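Local atomic coordinates of enoyl-CoA hydratase (Bacillus halodurans, PDB entry 3LKE), a protein that probably catalyses the addition of water to the double bond of 2-enoyl-CoA thioesters. Residues L87-F98 and P145-L153. Sequence-based numbering, arbitrary orientation.
Sequences LHVLNHCVLEIF and PDLGASYFL
The CD2 end of the Leu147 side chain, on a tight turn, comes up against Leu87, Leu90 and Asn91 of helix 81-98, and Phe98 further along that helix meets Phe152; Val94 bridges the two halves. The contact lies in the interior of the crotonase fold and illustrates how a turn and the first turn of the helix that follows it can pack as one unit. Asp146 to Ala149 form a type I' turn, and Gly148 at its third position is also the N-cap of helix 149-157.

Packing is tightest around Leu147. Its CD2 rests 3.7 Å from Leu90 CB, and Val94 CG2 lies 3.4 Å from Leu147 O. The aromatics add a second close patch. Phe152 turns its rim to the helix: Phe98 CD1 comes up at the edge in the ring plane, 3.6 Å from Phe152 CZ, and Val94 CG1 approaches Phe152 CE2 at 3.8 Å. The two rings are inclined by 60°. Phe98 CG lies anti to its own backbone N (chi1 -170°), which swings the ring across to Phe152, one of whose faces carries Tyr151 CD2 over its centre. With an alanine at Phe152, Val94 CG1 and the Phe98 ring would probably lose their shared support, leaving a gap beside Tyr151.

The looser, wetter side is at the partly exposed Asn91. No direct hydrogen bond joins the segments; instead, one water accepts from Leu147 N (2.8 Å) and donates to Asn91 OD1 (2.7 Å).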
loop_
_atom_site.group_PDB
_atom_site.type_symbol
_atom_site.label_atom_id
_atom_site.label_comp_id
_atom_site.label_asym_id
_atom_site.label_seq_id
_atom_site.Cartn_x
_atom_site.Cartn_y
_atom_site.Cartn_z
ATOM N N LEU A 87 14.436 18.957 16.128
ATOM C CA LEU A 87 13.380 18.297 15.373
ATOM C C LEU A 87 13.036 19.127 14.152
ATOM O O LEU A 87 12.812 18.592 13.070
ATOM C CB LEU A 87 12.143 18.078 16.247
ATOM C CG LEU A 87 12.330 16.939 17.246
ATOM C CD1 LEU A 87 11.161 16.848 18.229
ATOM C CD2 LEU A 87 12.533 15.606 16.502
ATOM N N HIS A 88 13.026 20.444 14.326
ATOM C CA HIS A 88 12.656 21.346 13.253
ATOM C C HIS A 88 13.620 21.211 12.075
ATOM O O HIS A 88 13.199 21.053 10.929
ATOM C CB HIS A 88 12.605 22.793 13.773
ATOM C CG HIS A 88 12.294 23.812 12.719
ATOM N ND1 HIS A 88 11.036 23.961 12.174
ATOM C CD2 HIS A 88 13.073 24.745 12.124
ATOM C CE1 HIS A 88 11.058 24.932 11.278
ATOM N NE2 HIS A 88 12.280 25.428 11.231
ATOM N N VAL A 89 14.916 21.274 12.365
ATOM C CA VAL A 89 15.934 21.177 11.329
ATOM C C VAL A 89 15.934 19.790 10.692
ATOM O O VAL A 89 15.954 19.659 9.474
ATOM C CB VAL A 89 17.337 21.508 11.884
ATOM C CG1 VAL A 89 18.386 21.373 10.793
ATOM C CG2 VAL A 89 17.354 22.925 12.458
ATOM N N LEU A 90 15.890 18.752 11.518
ATOM C CA LEU A 90 15.935 17.391 10.984
ATOM C C LEU A 90 14.657 17.021 10.229
ATOM O O LEU A 90 14.722 16.330 9.223
ATOM C CB LEU A 90 16.243 16.375 12.082
ATOM C CG LEU A 90 17.615 16.514 12.757
ATOM C CD1 LEU A 90 17.774 15.489 13.868
ATOM C CD2 LEU A 90 18.754 16.400 11.743
ATOM N N ASN A 91 13.500 17.489 10.689
ATOM C CA ASN A 91 12.281 17.259 9.905
ATOM C C ASN A 91 12.378 17.939 8.542
ATOM O O ASN A 91 11.935 17.398 7.526
ATOM C CB ASN A 91 11.029 17.736 10.642
ATOM C CG ASN A 91 10.662 16.847 11.796
ATOM O OD1 ASN A 91 11.128 15.703 11.896
ATOM N ND2 ASN A 91 9.814 17.360 12.687
ATOM N N HIS A 92 12.957 19.134 8.505
ATOM C CA HIS A 92 13.119 19.782 7.213
ATOM C C HIS A 92 14.056 19.028 6.281
ATOM O O HIS A 92 13.805 18.962 5.081
ATOM C CB HIS A 92 13.511 21.252 7.353
ATOM C CG HIS A 92 12.330 22.159 7.494
ATOM N ND1 HIS A 92 11.520 22.492 6.427
ATOM C CD2 HIS A 92 11.803 22.779 8.575
ATOM C CE1 HIS A 92 10.551 23.286 6.846
ATOM N NE2 HIS A 92 10.700 23.477 8.145
ATOM N N CYS A 93 15.128 18.446 6.821
ATOM C CA CYS A 93 15.972 17.580 6.002
ATOM C C CYS A 93 15.132 16.475 5.352
ATOM O O CYS A 93 15.231 16.232 4.155
ATOM C CB CYS A 93 17.074 16.941 6.830
ATOM S SG CYS A 93 18.331 18.119 7.374
ATOM N N VAL A 94 14.311 15.803 6.152
ATOM C CA VAL A 94 13.481 14.711 5.610
ATOM C C VAL A 94 12.543 15.198 4.496
ATOM O O VAL A 94 12.427 14.578 3.435
ATOM C CB VAL A 94 12.645 14.012 6.716
ATOM C CG1 VAL A 94 11.668 13.012 6.089
ATOM C CG2 VAL A 94 13.559 13.323 7.725
ATOM N N LEU A 95 11.871 16.312 4.749
ATOM C CA LEU A 95 10.876 16.835 3.823
ATOM C C LEU A 95 11.545 17.302 2.529
ATOM O O LEU A 95 11.043 17.058 1.438
ATOM C CB LEU A 95 10.088 17.969 4.490
ATOM C CG LEU A 95 8.828 18.457 3.774
ATOM C CD1 LEU A 95 7.903 17.292 3.476
ATOM C CD2 LEU A 95 8.137 19.519 4.638
ATOM N N GLU A 96 12.695 17.958 2.668
ATOM C CA GLU A 96 13.456 18.475 1.516
ATOM C C GLU A 96 14.083 17.388 0.649
ATOM O O GLU A 96 14.232 17.555 -0.556
ATOM C CB GLU A 96 14.532 19.450 1.994
ATOM C CG GLU A 96 13.971 20.603 2.783
ATOM C CD GLU A 96 13.827 21.861 1.961
ATOM O OE1 GLU A 96 14.060 21.806 0.730
ATOM O OE2 GLU A 96 13.473 22.898 2.555
ATOM N N ILE A 97 14.438 16.263 1.254
ATOM C CA ILE A 97 14.840 15.112 0.460
ATOM C C ILE A 97 13.616 14.600 -0.281
ATOM O O ILE A 97 13.641 14.445 -1.492
ATOM C CB ILE A 97 15.412 13.985 1.336
ATOM C CG1 ILE A 97 16.714 14.448 1.993
ATOM C CG2 ILE A 97 15.667 12.714 0.507
ATOM C CD1 ILE A 97 17.238 13.491 3.039
ATOM N N PHE A 98 12.542 14.364 0.463
ATOM C CA PHE A 98 11.332 13.804 -0.114
ATOM C C PHE A 98 10.819 14.607 -1.303
ATOM O O PHE A 98 10.363 14.039 -2.289
ATOM C CB PHE A 98 10.232 13.718 0.941
ATOM C CG PHE A 98 9.036 12.935 0.484
ATOM C CD1 PHE A 98 9.061 11.549 0.470
ATOM C CD2 PHE A 98 7.879 13.583 0.081
ATOM C CE1 PHE A 98 7.949 10.825 0.058
ATOM C CE2 PHE A 98 6.758 12.854 -0.339
ATOM C CZ PHE A 98 6.799 11.484 -0.344
ATOM N N PRO A 145 8.135 7.037 17.245
ATOM C CA PRO A 145 9.022 7.191 16.087
ATOM C C PRO A 145 8.996 8.623 15.592
ATOM O O PRO A 145 7.940 9.259 15.594
ATOM C CB PRO A 145 8.394 6.281 15.029
ATOM C CG PRO A 145 7.383 5.438 15.767
ATOM C CD PRO A 145 6.940 6.236 16.936
ATOM N N ASP A 146 10.153 9.121 15.175
ATOM C CA ASP A 146 10.247 10.472 14.661
ATOM C C ASP A 146 11.054 10.518 13.363
ATOM O O ASP A 146 11.364 9.468 12.778
ATOM C CB ASP A 146 10.873 11.384 15.717
ATOM C CG ASP A 146 12.328 11.040 15.981
ATOM O OD1 ASP A 146 12.790 9.977 15.500
ATOM O OD2 ASP A 146 13.010 11.830 16.663
ATOM N N LEU A 147 11.365 11.736 12.916
ATOM C CA LEU A 147 12.063 11.978 11.647
ATOM C C LEU A 147 11.407 11.270 10.462
ATOM O O LEU A 147 12.082 10.817 9.532
ATOM C CB LEU A 147 13.536 11.603 11.766
ATOM C CG LEU A 147 14.198 12.276 12.973
ATOM C CD1 LEU A 147 15.712 12.085 12.920
ATOM C CD2 LEU A 147 13.857 13.758 13.044
ATOM N N GLY A 148 10.080 11.194 10.505
ATOM C CA GLY A 148 9.308 10.587 9.428
ATOM C C GLY A 148 9.068 9.091 9.538
ATOM O O GLY A 148 8.333 8.516 8.726
ATOM N N ALA A 149 9.676 8.441 10.525
ATOM C CA ALA A 149 9.608 6.989 10.619
ATOM C C ALA A 149 8.151 6.484 10.717
ATOM O O ALA A 149 7.810 5.417 10.173
ATOM C CB ALA A 149 10.426 6.496 11.803
ATOM N N SER A 150 7.301 7.251 11.400
ATOM C CA SER A 150 5.893 6.862 11.522
ATOM C C SER A 150 5.128 6.987 10.206
ATOM O O SER A 150 4.075 6.368 10.048
ATOM C CB SER A 150 5.179 7.643 12.639
ATOM O OG SER A 150 4.857 8.965 12.231
ATOM N N TYR A 151 5.654 7.782 9.272
ATOM C CA TYR A 151 5.086 7.903 7.926
ATOM C C TYR A 151 5.664 6.820 6.994
ATOM O O TYR A 151 4.940 6.076 6.329
ATOM C CB TYR A 151 5.389 9.299 7.348
ATOM C CG TYR A 151 4.880 9.482 5.941
ATOM C CD1 TYR A 151 3.562 9.865 5.709
ATOM C CD2 TYR A 151 5.707 9.249 4.839
ATOM C CE1 TYR A 151 3.086 10.020 4.430
ATOM C CE2 TYR A 151 5.241 9.392 3.554
ATOM C CZ TYR A 151 3.927 9.775 3.355
ATOM O OH TYR A 151 3.441 9.914 2.077
ATOM N N PHE A 152 6.992 6.722 6.964
ATOM C CA PHE A 152 7.631 5.843 5.998
ATOM C C PHE A 152 7.557 4.366 6.315
ATOM O O PHE A 152 7.275 3.573 5.426
ATOM C CB PHE A 152 9.090 6.251 5.751
ATOM C CG PHE A 152 9.223 7.548 5.022
ATOM C CD1 PHE A 152 8.963 7.607 3.664
ATOM C CD2 PHE A 152 9.611 8.708 5.693
ATOM C CE1 PHE A 152 9.086 8.791 2.973
ATOM C CE2 PHE A 152 9.727 9.909 5.011
ATOM C CZ PHE A 152 9.460 9.954 3.648
ATOM N N LEU A 153 7.819 3.984 7.558
ATOM C CA LEU A 153 7.807 2.557 7.877
ATOM C C LEU A 153 6.525 1.808 7.460
ATOM O O LEU A 153 6.588 0.791 6.775
ATOM C CB LEU A 153 8.133 2.307 9.346
ATOM C CG LEU A 153 9.573 2.661 9.755
ATOM C CD1 LEU A 153 9.744 2.564 11.268
ATOM C CD2 LEU A 153 10.608 1.791 9.029
HETATM O O HOH W 1 9.928 14.039 13.700
#